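Local coordinates for putative glycoside hydrolase (Bacteroides thetaiotaomicron VPI-5482, PDB 3HBZ), which is of unproven function but binds calcium and may take part in carbohydrate metabolism, perhaps as a glycoside hydrolase, at residues S45-F50 with G63-F68; I238-A243 with I269-D274. All blocks are in the same frame, centred on the assembly; numbering follows the deposited sequence.

Contact 1. Residues S45-F50 with G63-F68; sequences SLAPEF and GTARDF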
ATOM      1  N   SER A  45      15.178 -20.651   9.429  1.00 29.43           N
ATOM      2  CA  SER A  45      15.551 -21.601   8.411  1.00 31.22           C
ATOM      3  C   SER A  45      14.446 -21.843   7.401  1.00 29.67           C
ATOM      4  O   SER A  45      14.116 -22.985   7.089  1.00 34.04           O
ATOM      5  CB  SER A  45      15.940 -22.924   9.079  1.00 31.78           C
ATOM      6  OG  SER A  45      16.499 -23.797   8.128  1.00 39.10           O
ATOM      7  N   LEU A  46      13.931 -20.772   6.835  1.00 28.74           N
ATOM      8  CA  LEU A  46      12.905 -20.860   5.801  1.00 26.54           C
ATOM      9  C   LEU A  46      13.558 -21.002   4.434  1.00 27.72           C
ATOM     10  O   LEU A  46      14.666 -20.500   4.194  1.00 27.20           O
ATOM     11  CB  LEU A  46      12.034 -19.613   5.844  1.00 25.40           C
ATOM     12  CG  LEU A  46      11.278 -19.360   7.142  1.00 28.93           C
ATOM     13  CD1 LEU A  46      10.653 -17.948   7.136  1.00 26.16           C
ATOM     14  CD2 LEU A  46      10.212 -20.438   7.366  1.00 25.49           C
ATOM     15  N   ALA A  47      12.854 -21.669   3.525  1.00 27.69           N
ATOM     16  CA  ALA A  47      13.417 -22.053   2.244  1.00 23.94           C
ATOM     17  C   ALA A  47      12.442 -21.655   1.129  1.00 26.23           C
ATOM     18  O   ALA A  47      11.814 -22.511   0.502  1.00 24.59           O
ATOM     19  CB  ALA A  47      13.713 -23.609   2.233  1.00 21.85           C
ATOM     20  N   PRO A  48      12.302 -20.349   0.892  1.00 26.08           N
ATOM     21  CA  PRO A  48      11.429 -19.864  -0.176  1.00 25.77           C
ATOM     22  C   PRO A  48      11.729 -20.515  -1.538  1.00 25.32           C
ATOM     23  O   PRO A  48      12.912 -20.704  -1.919  1.00 24.04           O
ATOM     24  CB  PRO A  48      11.709 -18.349  -0.217  1.00 28.43           C
ATOM     25  CG  PRO A  48      12.548 -18.022   1.000  1.00 27.53           C
ATOM     26  CD  PRO A  48      13.109 -19.278   1.518  1.00 29.79           C
ATOM     27  N   GLU A  49      10.670 -20.875  -2.253  1.00 24.23           N
ATOM     28  CA  GLU A  49      10.781 -21.361  -3.639  1.00 27.78           C
ATOM     29  C   GLU A  49      10.131 -20.385  -4.606  1.00 28.72           C
ATOM     30  O   GLU A  49       9.073 -19.816  -4.307  1.00 27.75           O
ATOM     31  CB  GLU A  49      10.149 -22.735  -3.801  1.00 27.79           C
ATOM     32  CG  GLU A  49      10.954 -23.772  -3.127  1.00 42.08           C
ATOM     33  CD  GLU A  49      10.330 -25.131  -3.207  1.00 47.48           C
ATOM     34  OE1 GLU A  49       9.310 -25.276  -3.927  1.00 38.40           O
ATOM     35  OE2 GLU A  49      10.863 -26.023  -2.518  1.00 44.83           O
ATOM     36  N   PHE A  50      10.788 -20.169  -5.743  1.00 27.08           N
ATOM     37  CA  PHE A  50      10.388 -19.126  -6.670  1.00 25.79           C
ATOM     38  C   PHE A  50      10.029 -19.735  -8.030  1.00 27.87           C
ATOM     39  O   PHE A  50      10.485 -20.840  -8.391  1.00 25.33           O
ATOM     40  CB  PHE A  50      11.510 -18.089  -6.857  1.00 26.75           C
ATOM     41  CG  PHE A  50      12.088 -17.583  -5.570  1.00 24.16           C
ATOM     42  CD1 PHE A  50      11.407 -16.634  -4.813  1.00 29.39           C
ATOM     43  CD2 PHE A  50      13.260 -18.128  -5.049  1.00 29.93           C
ATOM     44  CE1 PHE A  50      11.915 -16.188  -3.584  1.00 24.57           C
ATOM     45  CE2 PHE A  50      13.787 -17.664  -3.838  1.00 31.04           C
ATOM     46  CZ  PHE A  50      13.117 -16.683  -3.111  1.00 29.04           C
ATOM     47  N   GLY A  63      14.685 -22.616  -3.098  1.00 22.46           N
ATOM     48  CA  GLY A  63      14.617 -23.658  -2.091  1.00 23.88           C
ATOM     49  C   GLY A  63      15.828 -23.687  -1.158  1.00 26.46           C
ATOM     50  O   GLY A  63      15.955 -24.608  -0.375  1.00 23.89           O
ATOM     51  N   THR A  64      16.724 -22.704  -1.242  1.00 24.39           N
ATOM     52  CA  THR A  64      17.808 -22.607  -0.254  1.00 24.73           C
ATOM     53  C   THR A  64      17.238 -22.155   1.101  1.00 24.91           C
ATOM     54  O   THR A  64      16.486 -21.181   1.162  1.00 25.19           O
ATOM     55  CB  THR A  64      18.904 -21.605  -0.693  1.00 26.67           C
ATOM     56  OG1 THR A  64      19.421 -21.977  -1.980  1.00 22.01           O
ATOM     57  CG2 THR A  64      20.070 -21.557   0.341  1.00 21.21           C
ATOM     58  N   ALA A  65      17.618 -22.857   2.171  1.00 22.41           N
ATOM     59  CA  ALA A  65      17.226 -22.503   3.525  1.00 25.16           C
ATOM     60  C   ALA A  65      18.089 -21.327   3.968  1.00 26.08           C
ATOM     61  O   ALA A  65      19.313 -21.350   3.785  1.00 26.98           O
ATOM     62  CB  ALA A  65      17.432 -23.716   4.532  1.00 20.90           C
ATOM     63  N   ARG A  66      17.458 -20.314   4.557  1.00 24.59           N
ATOM     64  CA  ARG A  66      18.198 -19.172   5.076  1.00 26.82           C
ATOM     65  C   ARG A  66      17.536 -18.646   6.312  1.00 26.47           C
ATOM     66  O   ARG A  66      16.381 -18.991   6.606  1.00 26.68           O
ATOM     67  CB  ARG A  66      18.298 -18.059   4.036  1.00 25.18           C
ATOM     68  CG  ARG A  66      18.481 -18.557   2.611  1.00 28.50           C
ATOM     69  CD  ARG A  66      18.580 -17.388   1.621  1.00 27.34           C
ATOM     70  NE  ARG A  66      19.877 -16.724   1.686  1.00 27.86           N
ATOM     71  CZ  ARG A  66      20.252 -15.763   0.850  1.00 29.07           C
ATOM     72  NH1 ARG A  66      19.443 -15.357  -0.112  1.00 25.76           N
ATOM     73  NH2 ARG A  66      21.439 -15.213   0.964  1.00 33.24           N
ATOM     74  N   ASP A  67      18.293 -17.800   7.007  1.00 26.07           N
ATOM     75  CA  ASP A  67      17.878 -17.153   8.248  1.00 25.12           C
ATOM     76  C   ASP A  67      17.298 -15.782   7.906  1.00 25.97           C
ATOM     77  O   ASP A  67      18.029 -14.884   7.464  1.00 25.34           O
ATOM     78  CB  ASP A  67      19.086 -16.991   9.189  1.00 25.10           C
ATOM     79  CG  ASP A  67      18.683 -16.518  10.571  1.00 22.35           C
ATOM     80  OD1 ASP A  67      17.493 -16.144  10.763  1.00 27.10           O
ATOM     81  OD2 ASP A  67      19.542 -16.532  11.474  1.00 36.81           O
ATOM     82  N   PHE A  68      15.985 -15.635   8.089  1.00 25.94           N
ATOM     83  CA  PHE A  68      15.277 -14.419   7.721  1.00 23.84           C
ATOM     84  C   PHE A  68      15.005 -13.482   8.931  1.00 25.92           C
ATOM     85  O   PHE A  68      14.194 -12.561   8.873  1.00 24.99           O
ATOM     86  CB  PHE A  68      13.989 -14.787   6.991  1.00 25.76           C
ATOM     87  CG  PHE A  68      14.225 -15.238   5.582  1.00 24.55           C
ATOM     88  CD1 PHE A  68      14.283 -14.315   4.555  1.00 24.13           C
ATOM     89  CD2 PHE A  68      14.453 -16.578   5.287  1.00 24.44           C
ATOM     90  CE1 PHE A  68      14.527 -14.727   3.251  1.00 27.56           C
ATOM     91  CE2 PHE A  68      14.705 -16.992   3.979  1.00 24.22           C
ATOM     92  CZ  PHE A  68      14.735 -16.078   2.968  1.00 26.05           C
TER
HETATM   93  O   HOH W   1      15.464 -19.929  -0.912  1.00 24.58           O

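Contact 2. Residues I238-A243 with I269-D274; sequences ICDIYA and IARIDD. With PEG (di(hydroxyethyl)ether), chain T.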
ATOM      1  N   ILE A 238     -12.058  17.660  -1.303  1.00 25.49           N
ATOM      2  CA  ILE A 238     -11.932  17.262   0.098  1.00 24.36           C
ATOM      3  C   ILE A 238     -11.159  15.962   0.132  1.00 23.33           C
ATOM      4  O   ILE A 238     -11.153  15.213  -0.848  1.00 25.68           O
ATOM      5  CB  ILE A 238     -13.334  17.138   0.820  1.00 26.08           C
ATOM      6  CG1 ILE A 238     -13.218  17.189   2.356  1.00 27.36           C
ATOM      7  CG2 ILE A 238     -14.113  15.849   0.333  1.00 23.64           C
ATOM      8  CD1 ILE A 238     -12.458  18.442   2.952  1.00 24.32           C
ATOM      9  N   CYS A 239     -10.456  15.730   1.241  1.00 23.85           N
ATOM     10  CA  CYS A 239      -9.761  14.489   1.496  1.00 22.62           C
ATOM     11  C   CYS A 239     -10.697  13.371   1.938  1.00 25.19           C
ATOM     12  O   CYS A 239     -11.893  13.623   2.241  1.00 27.70           O
ATOM     13  CB  CYS A 239      -8.720  14.720   2.579  1.00 25.13           C
ATOM     14  SG  CYS A 239      -9.427  15.354   4.116  1.00 28.05           S
ATOM     15  N   ASP A 240     -10.170  12.148   1.978  1.00 25.63           N
ATOM     16  CA  ASP A 240     -10.852  11.003   2.608  1.00 24.72           C
ATOM     17  C   ASP A 240      -9.852  10.282   3.491  1.00 25.44           C
ATOM     18  O   ASP A 240      -8.637  10.211   3.188  1.00 25.29           O
ATOM     19  CB  ASP A 240     -11.438  10.058   1.557  1.00 24.73           C
ATOM     20  CG  ASP A 240     -12.615   9.232   2.063  1.00 29.35           C
ATOM     21  OD1 ASP A 240     -13.053   9.332   3.235  1.00 29.27           O
ATOM     22  OD2 ASP A 240     -13.103   8.453   1.250  1.00 27.43           O
ATOM     23  N   ILE A 241     -10.362   9.806   4.620  1.00 21.28           N
ATOM     24  CA  ILE A 241      -9.609   9.023   5.570  1.00 21.50           C
ATOM     25  C   ILE A 241     -10.553   7.931   6.059  1.00 23.68           C
ATOM     26  O   ILE A 241     -11.639   8.235   6.549  1.00 23.85           O
ATOM     27  CB  ILE A 241      -9.169   9.885   6.801  1.00 20.85           C
ATOM     28  CG1 ILE A 241      -8.379  11.114   6.341  1.00 25.65           C
ATOM     29  CG2 ILE A 241      -8.394   8.985   7.817  1.00 20.35           C
ATOM     30  CD1 ILE A 241      -8.010  12.172   7.426  1.00 26.25           C
ATOM     31  N   TYR A 242     -10.171   6.675   5.881  1.00 22.55           N
ATOM     32  CA  TYR A 242     -11.043   5.600   6.220  1.00 23.51           C
ATOM     33  C   TYR A 242     -10.268   4.336   6.548  1.00 24.17           C
ATOM     34  O   TYR A 242      -9.045   4.276   6.334  1.00 25.76           O
ATOM     35  CB  TYR A 242     -12.072   5.405   5.127  1.00 26.50           C
ATOM     36  CG  TYR A 242     -11.575   4.971   3.762  1.00 26.69           C
ATOM     37  CD1 TYR A 242     -11.515   3.620   3.421  1.00 26.34           C
ATOM     38  CD2 TYR A 242     -11.234   5.893   2.809  1.00 29.11           C
ATOM     39  CE1 TYR A 242     -11.126   3.197   2.136  1.00 28.02           C
ATOM     40  CE2 TYR A 242     -10.785   5.489   1.509  1.00 27.34           C
ATOM     41  CZ  TYR A 242     -10.761   4.137   1.182  1.00 28.77           C
ATOM     42  OH  TYR A 242     -10.376   3.719  -0.084  1.00 30.30           O
ATOM     43  N   ALA A 243     -10.975   3.362   7.120  1.00 22.24           N
ATOM     44  CA  ALA A 243     -10.435   2.044   7.428  1.00 23.30           C
ATOM     45  C   ALA A 243     -11.550   1.031   7.257  1.00 27.39           C
ATOM     46  O   ALA A 243     -12.738   1.362   7.433  1.00 24.44           O
ATOM     47  CB  ALA A 243      -9.843   1.977   8.860  1.00 21.60           C
ATOM     48  N   ILE A 269     -16.479  -0.644   9.028  1.00 22.70           N
ATOM     49  CA  ILE A 269     -15.944   0.530   8.358  1.00 24.61           C
ATOM     50  C   ILE A 269     -15.829   1.725   9.300  1.00 26.07           C
ATOM     51  O   ILE A 269     -16.770   2.015  10.027  1.00 26.70           O
ATOM     52  CB  ILE A 269     -16.834   0.963   7.225  1.00 23.94           C
ATOM     53  CG1 ILE A 269     -17.036  -0.210   6.263  1.00 23.68           C
ATOM     54  CG2 ILE A 269     -16.173   2.148   6.494  1.00 24.09           C
ATOM     55  CD1 ILE A 269     -18.002   0.103   5.051  1.00 19.87           C
ATOM     56  N   ALA A 270     -14.675   2.395   9.298  1.00 26.16           N
ATOM     57  CA  ALA A 270     -14.493   3.705   9.958  1.00 22.16           C
ATOM     58  C   ALA A 270     -14.220   4.737   8.841  1.00 24.36           C
ATOM     59  O   ALA A 270     -13.540   4.427   7.848  1.00 27.63           O
ATOM     60  CB  ALA A 270     -13.325   3.645  10.921  1.00 22.37           C
ATOM     61  N   ARG A 271     -14.795   5.931   8.942  1.00 25.76           N
ATOM     62  CA  ARG A 271     -14.630   6.951   7.870  1.00 22.60           C
ATOM     63  C   ARG A 271     -14.903   8.355   8.372  1.00 26.12           C
ATOM     64  O   ARG A 271     -15.880   8.600   9.085  1.00 24.50           O
ATOM     65  CB  ARG A 271     -15.577   6.669   6.725  1.00 26.08           C
ATOM     66  CG  ARG A 271     -15.306   7.476   5.499  1.00 22.91           C
ATOM     67  CD  ARG A 271     -16.124   6.968   4.349  1.00 29.39           C
ATOM     68  NE  ARG A 271     -15.652   7.534   3.092  1.00 25.27           N
ATOM     69  CZ  ARG A 271     -16.347   7.564   1.963  1.00 36.14           C
ATOM     70  NH1 ARG A 271     -17.565   7.050   1.892  1.00 34.07           N
ATOM     71  NH2 ARG A 271     -15.797   8.091   0.882  1.00 32.79           N
ATOM     72  N   ILE A 272     -14.040   9.291   7.997  1.00 25.99           N
ATOM     73  CA  ILE A 272     -14.207  10.679   8.431  1.00 26.55           C
ATOM     74  C   ILE A 272     -15.501  11.230   7.810  1.00 24.60           C
ATOM     75  O   ILE A 272     -15.781  11.007   6.622  1.00 24.08           O
ATOM     76  CB  ILE A 272     -12.956  11.550   8.073  1.00 24.80           C
ATOM     77  CG1 ILE A 272     -12.999  12.896   8.839  1.00 28.51           C
ATOM     78  CG2 ILE A 272     -12.839  11.718   6.538  1.00 22.14           C
ATOM     79  CD1 ILE A 272     -11.559  13.566   9.104  1.00 21.92           C
ATOM     80  N   ASP A 273     -16.278  11.943   8.621  1.00 24.43           N
ATOM     81  CA  ASP A 273     -17.495  12.605   8.148  1.00 25.65           C
ATOM     82  C   ASP A 273     -17.504  14.122   8.359  1.00 24.19           C
ATOM     83  O   ASP A 273     -18.475  14.762   7.992  1.00 26.33           O
ATOM     84  CB  ASP A 273     -18.755  12.001   8.812  1.00 24.87           C
ATOM     85  CG  ASP A 273     -18.820  12.258  10.328  1.00 31.88           C
ATOM     86  OD1 ASP A 273     -17.852  12.811  10.932  1.00 38.99           O
ATOM     87  OD2 ASP A 273     -19.849  11.912  10.937  1.00 43.83           O
ATOM     88  N   ASP A 274     -16.463  14.703   8.953  1.00 24.61           N
ATOM     89  CA  ASP A 274     -16.427  16.161   9.184  1.00 25.08           C
ATOM     90  C   ASP A 274     -15.088  16.760   8.747  1.00 24.81           C
ATOM     91  O   ASP A 274     -14.636  17.728   9.328  1.00 22.44           O
ATOM     92  CB  ASP A 274     -16.719  16.476  10.660  1.00 26.11           C
ATOM     93  CG  ASP A 274     -15.673  15.889  11.607  1.00 30.31           C
ATOM     94  OD1 ASP A 274     -14.715  15.240  11.138  1.00 30.20           O
ATOM     95  OD2 ASP A 274     -15.772  16.131  12.827  1.00 30.95           O
TER
HETATM   96  C1  PEG T  19     -19.387   4.280   3.541  1.00 79.80           C
HETATM   97  O1  PEG T  19     -19.559   5.579   4.162  1.00 75.94           O
HETATM   98  C2  PEG T  19     -20.389   3.999   2.408  1.00 85.45           C
HETATM   99  O2  PEG T  19     -20.934   2.669   2.509  1.00 87.34           O
HETATM  100  C3  PEG T  19     -21.935   2.362   1.522  1.00 83.66           C
HETATM  101  O   HOH W   2     -15.067  10.912   4.016  1.00 26.66           O

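Contact 1. Residues S45-F50 with G63-F68
L46 and R66 form a single antiparallel bridge, a hydrogen-bonded pair in which R66 N donates to L46 O (2.8 Å) while the return bond from L46 N to R66 O is weak. The backbones come closest at A47 and A65 (CA to CA 4.0 Å), where A47 CA makes a CA-H...O contact to T64 O; methyl side chains fit easily here. Beyond them G63 N donates to P48 O (2.9 Å), and a water donating to both P48 O and T64 O links the backbones. G63 has a positive phi of 86°, a conformation suited to glycine, and E49 CG touches its CA. The segments pin the loop between strands 57-59 and 72-77 to the residues leading into strand 49-52, within the N-terminal beta region. F68, whose CB points toward 45-50 and whose CG is anti to the carbonyl carbon (chi1 -75°), brings CZ to 3.5 Å from P48 CG. L46 O lies in the ring plane, at its edge, 3.5 Å from F68 CE2. L46 CB touches F68 CD2, and V91 of strand 84-92 packs on both side chains. R66, whose CB points away, gives NH1 to Q73 O and makes a cation-pi contact with Y74.

Contact 2. Residues I238-A243 with I269-D274
D240 and R271 meet because both side chains start with CG anti to the backbone N (chi1 -169° in R271), and R271 then stays extended from CG to NE, long enough to reach the carboxylate of a residue that is not its direct partner in the strand pairing. The two side chains cross at about a right angle, and the guanidinium presents its NE side to the acid. NE donates to D240 OD1 (3.2 Å), which receives it on its syn lone pair, while NH2 makes the shorter bond to D240 OD2 (2.7 Å), on the syn side but well out of the carboxylate plane. This side-on salt bridge, one nitrogen to each oxygen, satisfies a buried acid and holds both groups against rotation, their planes 37° apart. D240 OD1 also faces a water that lies within bonding distance of I272 O. At the far edge of the guanidinium NH1 makes a weak bond to a diethylene glycol, probably from the crystallisation liquor, and F261 adds a cation-pi contact.

Nearer the backbone, CG of R271 lies 3.9 Å from Y242 CB, across the non-hydrogen-bonded pair. A243 and A270 form the hydrogen-bonded pair, with bonds in both directions; their small methyls point to the face opposite Y242 and R271, where F288 touches both. Past strand 266-271, I272 N still donates almost straight to I241 O (3.0 Å), and I272 CG2 comes to 4.1 Å from I241 CB, in an apolar layer that includes L213, F284 and L286. The short pieces 240-243 and 269-271 run at 160°, nearly antiparallel. Strand 240-247 lies between 306-313 and 266-271, which pairs in turn with 281-290, in a mainly beta domain related to galactose-binding-like domains, consistent with a carbohydrate-related role.

In the fold
Contact 1 and contact 2 lie on opposite sides of the chain's centre, their own centres 41 Å apart and their nearest atoms about 28 Å apart, so neither touches the other. They also follow one another along the sequence, the first closing before the second opens. Contact 1 is the more peripheral, 25 Å from the centre of the chain, and lies away from the metal sites. Contact 2, 17 Å from that centre, is within the putative carbohydrate metabolism domain, where the side chain of I241 is about 11 Å from that of the calcium ligand D332. Glycols probably from the crystallisation liquor gather near R271, but no substrate site is established there.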